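Local coordinates for protein gene activator AphA (Vibrio cholerae, PDB 1YG2) that activates virulence gene expression as a PadR-like winged-helix transcription factor, probably by binding promoter DNA as a dimer, at residues N45-E49 and Q50-T54; D144-Q147 and R148-R151; L154-N157 and L158-Q162. All blocks are in the same frame, centred on the assembly; numbering follows the deposited sequence.

Interaction 1 (N45-E49 and Q50-T54); sequences NKMGE and QGLVT
Met-47 and Gly-48 receive the backbone of Gly-51 and Leu-52 in a Schellman motif, which ends helix 37-49 and turns the chain into strand 53-55 of the winged-helix fold. Two bonds define it. Leu-52 N donates to Met-47 O at 2.9 Å, approaching nearly in line with the carbonyl. The inner bond, spanning three residues, from Gly-51 N to Gly-48 O at 3.1 Å, arrives from above the carbonyl plane, 73° out of it, and so misses the lone pairs. Gly-51 makes the reversal with a positive phi of 76°. One residue earlier the helical pattern still holds, with Gln-50 N bonded to Lys-46 O at 3.0 Å.

The apolar side of the turn can be read along Met-47. Its CB lies against the valine that opens the strand, 3.8 Å from Val-53 CG2. CG, set beside the backbone N by the first torsion, meets Leu-52, whose CD1 is 4.2 Å from Met-47 CG; the two side chains cross at about a right angle. Beyond the sulfur the chain bends, chi3 72°, and this kink sends the methyl back to the valine. Helix 3-13 covers the same cluster: Pro-4 and Leu-8 touch Met-47, while Leu-8 and Leu-11 touch Val-53. The wing hairpin begins here, with Thr-54 paired to Ser-70 of the antiparallel strand 69-71.

On the polar side, one water donates to Gly-48 O at 2.6 Å and to Val-53 O at 2.6 Å, tying the helix end to the strand start. Met-47 CE and Val-53 CG1, 3.5 Å apart, are closer than usual van der Waals contact.

Interaction 2 (D144-Q147 and R148-R151); sequences DKQQ and RLER
Arg-148 folds back over Lys-145 in the first turn of helix 145-177. Its NH1 lies 3.3 Å from Lys-145 CA and 3.7 Å from Lys-145 CG, and Asp-144 O sits above one face of the guanidinium, toward the rim. The bend at chi3, -131°, turns the group back toward the helix start. The charged ends diverge: Lys-145 NZ and Arg-148 NH1 are 6.6 Å apart, and Arg-148 NE has a long, weak ion pair with Glu-174 of the second subunit.

What fixes this turn is partly backbone, with Arg-148 N bonded to Asp-144 O at 2.9 Å, and partly Gln-147. Gln-147 OE1 accepts from Asp-144 N at 2.7 Å, in the amide plane on a lone pair and almost straight at 173°. This is one half of a capping box; the Asp-144 side chain makes no capping bond in return. On another side of the turn, a water joins Gln-146 to Glu-150, one turn on, accepting from Gln-146 NE2 at 2.7 Å and donating to Glu-150 OE2 at 2.6 Å, while Glu-150 OE1 is held by Tyr-137 OH.

The second subunit lies along this helix start: its Met-178 packs on Lys-145 and Arg-148, its Leu-100 on Leu-149, and its Met-101 on Gln-146. Arg-151 instead turns to Pro-140 and Leu-143 in the loop after helix 108-136.

Interaction 3 (L154-N157 and L158-Q162); sequences LRRN and LLVRQ
Two turns of helix 145-177, a long helix shared between its own subunit and the dimer interface, bring Arg-155 against Leu-158 and Leu-159. The arginine is bent at chi2 (-96°) and chi3 (-48°), so its guanidinium stays close to the helix. NH1 of Arg-155 comes within 3.9 Å of Leu-158 CD2, and NH2 of Arg-155 within 4.1 Å of Leu-159 CD1. Both methyls meet the flat group obliquely. Its charge is answered from two directions: NH1 forms a salt bridge with Glu-133, and NH2 one with Glu-170 of the second subunit. These partners probably hold the rotation of the group.

The backbone beneath is regular where the arginine leaves it. Leu-159 N donates to Arg-155 O at 3.0 Å in a straight bond, 180° at the hydrogen, and Leu-159 CG rests 3.4 Å from Arg-155 O. The next residues repeat the pattern, with Val-160 N to Arg-156 O at 3.1 Å and Val-160 CG2 lying 3.3 Å from Arg-156 O. By contrast, Leu-158 N to Leu-154 O is weak at 3.4 Å. Leu-154 O is also reached weakly by Asn-157 ND2, whose stronger partner is Tyr-31 O. Asn-157 OD1 accepts a weak bond from Arg-156 NH1, and Arg-156 NE has a long, weak ion pair with Asp-94 of the second subunit.

Helix 108-136 runs along one flank, where Tyr-129 touches Leu-154 and Asn-157, and Ser-122 touches Arg-161. The second subunit packs on Arg-156 through its Trp-167 and on Leu-159 through its Gln-166, and its Val-92 also reaches Asn-157.

Interactions 2 and 3 are successive parts of helix 145-177. Their centres are 16 Å apart, and both touch the second subunit, so together they trace part of the dimer interface from the start of the helix toward its middle. Interaction 1 belongs to the PadR-like winged-helix part of the chain. Its centre is 28 Å from that of interaction 2 and 33 Å from that of interaction 3, with nearest atoms about 16 Å and 21 Å away. It touches no other protein chain of the assembly. The three thus sample the turn leading from helix 37-49 into the wing, probably on the DNA-binding part, and a helix that contributes to the dimer interface.

Interaction 1 (N45-E49 and Q50-T54)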
loop_
_atom_site.group_PDB
_atom_site.type_symbol
_atom_site.label_atom_id
_atom_site.label_comp_id
_atom_site.label_asym_id
_atom_site.label_seq_id
_atom_site.Cartn_x
_atom_site.Cartn_y
_atom_site.Cartn_z
ATOM N N ASN A 45 -17.654 -5.513 20.416
ATOM C CA ASN A 45 -18.008 -6.607 21.310
ATOM C C ASN A 45 -16.746 -7.140 21.989
ATOM O O ASN A 45 -16.686 -7.239 23.212
ATOM C CB ASN A 45 -18.689 -7.718 20.507
ATOM C CG ASN A 45 -19.223 -8.817 21.381
ATOM O OD1 ASN A 45 -20.205 -8.631 22.099
ATOM N ND2 ASN A 45 -18.582 -9.975 21.332
ATOM N N LYS A 46 -15.738 -7.480 21.187
ATOM C CA LYS A 46 -14.472 -7.988 21.715
ATOM C C LYS A 46 -13.839 -6.980 22.653
ATOM O O LYS A 46 -13.232 -7.348 23.656
ATOM C CB LYS A 46 -13.481 -8.301 20.583
ATOM C CG LYS A 46 -13.750 -9.604 19.830
ATOM C CD LYS A 46 -12.561 -10.007 18.934
ATOM C CE LYS A 46 -12.734 -11.439 18.392
ATOM N NZ LYS A 46 -11.613 -11.905 17.506
ATOM N N MET A 47 -13.980 -5.702 22.331
ATOM C CA MET A 47 -13.410 -4.647 23.167
ATOM C C MET A 47 -14.084 -4.535 24.528
ATOM O O MET A 47 -13.469 -4.088 25.517
ATOM C CB MET A 47 -13.495 -3.314 22.439
ATOM C CG MET A 47 -12.445 -3.182 21.358
ATOM S SD MET A 47 -12.744 -1.807 20.250
ATOM C CE MET A 47 -12.352 -0.488 21.292
ATOM N N GLY A 48 -15.351 -4.931 24.569
ATOM C CA GLY A 48 -16.096 -4.876 25.814
ATOM C C GLY A 48 -15.591 -5.963 26.742
ATOM O O GLY A 48 -15.398 -5.752 27.932
ATOM N N GLU A 49 -15.372 -7.143 26.183
ATOM C CA GLU A 49 -14.880 -8.256 26.966
ATOM C C GLU A 49 -13.444 -7.977 27.389
ATOM O O GLU A 49 -12.985 -8.468 28.413
ATOM C CB GLU A 49 -14.961 -9.537 26.152
ATOM C CG GLU A 49 -14.199 -10.696 26.753
ATOM C CD GLU A 49 -14.757 -12.033 26.316
ATOM O OE1 GLU A 49 -15.147 -12.156 25.130
ATOM O OE2 GLU A 49 -14.801 -12.958 27.161
ATOM N N GLN A 50 -12.742 -7.164 26.607
ATOM C CA GLN A 50 -11.367 -6.819 26.942
ATOM C C GLN A 50 -11.302 -5.690 27.959
ATOM O O GLN A 50 -10.241 -5.400 28.515
ATOM C CB GLN A 50 -10.593 -6.440 25.675
ATOM C CG GLN A 50 -10.271 -7.637 24.796
ATOM C CD GLN A 50 -9.748 -7.244 23.429
ATOM O OE1 GLN A 50 -10.379 -6.475 22.707
ATOM N NE2 GLN A 50 -8.590 -7.771 23.068
ATOM N N GLY A 51 -12.441 -5.055 28.207
ATOM C CA GLY A 51 -12.474 -3.965 29.165
ATOM C C GLY A 51 -11.893 -2.669 28.636
ATOM O O GLY A 51 -11.531 -1.804 29.418
ATOM N N LEU A 52 -11.799 -2.535 27.313
ATOM C CA LEU A 52 -11.266 -1.324 26.685
ATOM C C LEU A 52 -12.368 -0.290 26.516
ATOM O O LEU A 52 -12.096 0.897 26.335
ATOM C CB LEU A 52 -10.677 -1.644 25.311
ATOM C CG LEU A 52 -9.593 -2.726 25.289
ATOM C CD1 LEU A 52 -9.111 -2.956 23.855
ATOM C CD2 LEU A 52 -8.449 -2.288 26.193
ATOM N N VAL A 53 -13.610 -0.759 26.547
ATOM C CA VAL A 53 -14.781 0.104 26.431
ATOM C C VAL A 53 -15.879 -0.436 27.347
ATOM O O VAL A 53 -15.891 -1.622 27.670
ATOM C CB VAL A 53 -15.330 0.141 24.974
ATOM C CG1 VAL A 53 -14.228 0.581 24.008
ATOM C CG2 VAL A 53 -15.885 -1.223 24.585
ATOM N N THR A 54 -16.781 0.440 27.784
ATOM C CA THR A 54 -17.902 0.044 28.637
ATOM C C THR A 54 -19.175 0.636 28.055
ATOM O O THR A 54 -19.120 1.377 27.075
ATOM C CB THR A 54 -17.754 0.544 30.098
ATOM O OG1 THR A 54 -17.573 1.965 30.120
ATOM C CG2 THR A 54 -16.574 -0.124 30.767
HETATM O O HOH W 1 -16.200 -3.696 29.271
#

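Interaction 2 (D144-Q147 and R148-R151)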
loop_
_atom_site.group_PDB
_atom_site.type_symbol
_atom_site.label_atom_id
_atom_site.label_comp_id
_atom_site.label_asym_id
_atom_site.label_seq_id
_atom_site.Cartn_x
_atom_site.Cartn_y
_atom_site.Cartn_z
ATOM N N ASP A 144 -12.134 23.429 11.531
ATOM C CA ASP A 144 -11.736 23.151 12.905
ATOM C C ASP A 144 -10.566 22.171 12.851
ATOM O O ASP A 144 -10.241 21.648 11.784
ATOM C CB ASP A 144 -12.871 22.489 13.687
ATOM C CG ASP A 144 -14.199 23.187 13.504
ATOM O OD1 ASP A 144 -14.249 24.434 13.632
ATOM O OD2 ASP A 144 -15.196 22.477 13.243
ATOM N N LYS A 145 -9.952 21.915 14.002
ATOM C CA LYS A 145 -8.825 20.993 14.081
ATOM C C LYS A 145 -9.218 19.616 13.563
ATOM O O LYS A 145 -8.545 19.046 12.710
ATOM C CB LYS A 145 -8.333 20.877 15.526
ATOM C CG LYS A 145 -7.706 22.151 16.064
ATOM C CD LYS A 145 -7.143 21.960 17.471
ATOM C CE LYS A 145 -6.410 23.212 17.958
ATOM N NZ LYS A 145 -5.744 23.012 19.288
ATOM N N GLN A 146 -10.321 19.098 14.087
ATOM C CA GLN A 146 -10.834 17.794 13.697
ATOM C C GLN A 146 -11.048 17.709 12.179
ATOM O O GLN A 146 -10.813 16.664 11.572
ATOM C CB GLN A 146 -12.149 17.531 14.435
ATOM C CG GLN A 146 -12.682 16.122 14.324
ATOM C CD GLN A 146 -11.682 15.083 14.793
ATOM O OE1 GLN A 146 -10.743 15.396 15.527
ATOM N NE2 GLN A 146 -11.884 13.840 14.381
ATOM N N GLN A 147 -11.479 18.811 11.570
ATOM C CA GLN A 147 -11.722 18.847 10.128
ATOM C C GLN A 147 -10.431 18.881 9.331
ATOM O O GLN A 147 -10.343 18.293 8.253
ATOM C CB GLN A 147 -12.570 20.066 9.753
ATOM C CG GLN A 147 -13.962 20.075 10.355
ATOM C CD GLN A 147 -14.723 21.344 10.013
ATOM O OE1 GLN A 147 -14.344 22.441 10.427
ATOM N NE2 GLN A 147 -15.798 21.200 9.245
ATOM N N ARG A 148 -9.427 19.580 9.850
ATOM C CA ARG A 148 -8.153 19.645 9.147
ATOM C C ARG A 148 -7.535 18.254 9.102
ATOM O O ARG A 148 -6.904 17.881 8.119
ATOM C CB ARG A 148 -7.190 20.616 9.827
ATOM C CG ARG A 148 -7.582 22.074 9.701
ATOM C CD ARG A 148 -6.360 22.968 9.877
ATOM N NE ARG A 148 -6.595 24.051 10.826
ATOM C CZ ARG A 148 -6.581 23.906 12.149
ATOM N NH1 ARG A 148 -6.338 22.718 12.692
ATOM N NH2 ARG A 148 -6.815 24.950 12.933
ATOM N N LEU A 149 -7.719 17.497 10.178
ATOM C CA LEU A 149 -7.202 16.139 10.253
ATOM C C LEU A 149 -7.927 15.252 9.228
ATOM O O LEU A 149 -7.282 14.525 8.467
ATOM C CB LEU A 149 -7.398 15.578 11.664
ATOM C CG LEU A 149 -6.582 16.238 12.784
ATOM C CD1 LEU A 149 -6.835 15.500 14.095
ATOM C CD2 LEU A 149 -5.098 16.210 12.435
ATOM N N GLU A 150 -9.260 15.318 9.213
ATOM C CA GLU A 150 -10.056 14.534 8.267
ATOM C C GLU A 150 -9.602 14.875 6.856
ATOM O O GLU A 150 -9.389 13.993 6.017
ATOM C CB GLU A 150 -11.543 14.875 8.396
ATOM C CG GLU A 150 -12.132 14.675 9.779
ATOM C CD GLU A 150 -13.599 15.066 9.838
ATOM O OE1 GLU A 150 -14.024 15.937 9.043
ATOM O OE2 GLU A 150 -14.329 14.517 10.688
ATOM N N ARG A 151 -9.456 16.173 6.614
ATOM C CA ARG A 151 -9.027 16.673 5.323
ATOM C C ARG A 151 -7.723 16.006 4.912
ATOM O O ARG A 151 -7.570 15.559 3.780
ATOM C CB ARG A 151 -8.836 18.197 5.380
ATOM C CG ARG A 151 -8.280 18.784 4.084
ATOM C CD ARG A 151 -8.112 20.300 4.134
ATOM N NE ARG A 151 -7.360 20.781 2.973
ATOM C CZ ARG A 151 -6.036 20.850 2.916
ATOM N NH1 ARG A 151 -5.308 20.481 3.964
ATOM N NH2 ARG A 151 -5.439 21.254 1.801
HETATM O O HOH W 2 -13.330 12.823 12.340
#

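Interaction 3 (L154-N157 and L158-Q162)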
loop_
_atom_site.group_PDB
_atom_site.type_symbol
_atom_site.label_atom_id
_atom_site.label_comp_id
_atom_site.label_asym_id
_atom_site.label_seq_id
_atom_site.Cartn_x
_atom_site.Cartn_y
_atom_site.Cartn_z
ATOM N N LEU A 154 -8.187 12.448 3.880
ATOM C CA LEU A 154 -8.819 12.426 2.562
ATOM C C LEU A 154 -7.736 12.684 1.509
ATOM O O LEU A 154 -7.646 11.982 0.500
ATOM C CB LEU A 154 -9.912 13.512 2.456
ATOM C CG LEU A 154 -10.533 13.714 1.063
ATOM C CD1 LEU A 154 -11.135 12.417 0.585
ATOM C CD2 LEU A 154 -11.603 14.789 1.102
ATOM N N ARG A 155 -6.899 13.685 1.764
ATOM C CA ARG A 155 -5.836 14.048 0.832
ATOM C C ARG A 155 -4.866 12.904 0.534
ATOM O O ARG A 155 -4.277 12.854 -0.547
ATOM C CB ARG A 155 -5.037 15.240 1.374
ATOM C CG ARG A 155 -5.867 16.466 1.728
ATOM C CD ARG A 155 -5.886 17.466 0.614
ATOM N NE ARG A 155 -4.537 17.719 0.117
ATOM C CZ ARG A 155 -4.281 18.035 -1.145
ATOM N NH1 ARG A 155 -5.292 18.141 -2.005
ATOM N NH2 ARG A 155 -3.031 18.202 -1.560
ATOM N N ARG A 156 -4.688 11.984 1.478
ATOM C CA ARG A 156 -3.755 10.881 1.246
ATOM C C ARG A 156 -4.206 9.969 0.107
ATOM O O ARG A 156 -3.408 9.615 -0.761
ATOM C CB ARG A 156 -3.565 10.047 2.516
ATOM C CG ARG A 156 -2.313 9.186 2.465
ATOM C CD ARG A 156 -2.457 7.896 3.248
ATOM N NE ARG A 156 -2.315 6.751 2.356
ATOM C CZ ARG A 156 -3.328 6.027 1.894
ATOM N NH1 ARG A 156 -4.571 6.318 2.253
ATOM N NH2 ARG A 156 -3.102 5.033 1.045
ATOM N N ASN A 157 -5.479 9.581 0.109
ATOM C CA ASN A 157 -6.003 8.703 -0.941
ATOM C C ASN A 157 -5.806 9.392 -2.258
ATOM O O ASN A 157 -5.379 8.798 -3.242
ATOM C CB ASN A 157 -7.507 8.480 -0.802
ATOM C CG ASN A 157 -7.892 7.904 0.520
ATOM O OD1 ASN A 157 -7.607 6.741 0.810
ATOM N ND2 ASN A 157 -8.549 8.714 1.344
ATOM N N LEU A 158 -6.145 10.667 -2.258
ATOM C CA LEU A 158 -6.062 11.479 -3.450
ATOM C C LEU A 158 -4.681 11.476 -4.088
ATOM O O LEU A 158 -4.514 11.042 -5.234
ATOM C CB LEU A 158 -6.480 12.908 -3.113
ATOM C CG LEU A 158 -6.839 13.789 -4.303
ATOM C CD1 LEU A 158 -8.026 13.178 -5.035
ATOM C CD2 LEU A 158 -7.177 15.196 -3.814
ATOM N N LEU A 159 -3.690 11.946 -3.342
ATOM C CA LEU A 159 -2.325 12.032 -3.844
ATOM C C LEU A 159 -1.756 10.693 -4.277
ATOM O O LEU A 159 -1.167 10.578 -5.356
ATOM C CB LEU A 159 -1.433 12.675 -2.781
ATOM C CG LEU A 159 -1.812 14.130 -2.479
ATOM C CD1 LEU A 159 -1.007 14.677 -1.305
ATOM C CD2 LEU A 159 -1.561 14.968 -3.730
ATOM N N VAL A 160 -1.936 9.676 -3.446
ATOM C CA VAL A 160 -1.425 8.356 -3.767
ATOM C C VAL A 160 -2.143 7.770 -4.972
ATOM O O VAL A 160 -1.508 7.352 -5.945
ATOM C CB VAL A 160 -1.577 7.400 -2.571
ATOM C CG1 VAL A 160 -1.186 5.995 -2.978
ATOM C CG2 VAL A 160 -0.700 7.868 -1.428
ATOM N N ARG A 161 -3.469 7.752 -4.905
ATOM C CA ARG A 161 -4.280 7.218 -5.990
ATOM C C ARG A 161 -3.931 7.912 -7.303
ATOM O O ARG A 161 -3.836 7.270 -8.347
ATOM C CB ARG A 161 -5.759 7.419 -5.679
ATOM C CG ARG A 161 -6.657 6.455 -6.398
ATOM C CD ARG A 161 -6.433 5.058 -5.867
ATOM N NE ARG A 161 -7.422 4.128 -6.393
ATOM C CZ ARG A 161 -7.658 2.930 -5.879
ATOM N NH1 ARG A 161 -6.972 2.517 -4.821
ATOM N NH2 ARG A 161 -8.581 2.146 -6.418
ATOM N N GLN A 162 -3.742 9.227 -7.246
ATOM C CA GLN A 162 -3.387 9.994 -8.437
ATOM C C GLN A 162 -2.027 9.550 -8.946
ATOM O O GLN A 162 -1.803 9.446 -10.154
ATOM C CB GLN A 162 -3.350 11.488 -8.123
ATOM C CG GLN A 162 -4.712 12.171 -8.176
ATOM C CD GLN A 162 -4.649 13.649 -7.803
ATOM O OE1 GLN A 162 -5.480 14.446 -8.239
ATOM N NE2 GLN A 162 -3.674 14.015 -6.978
#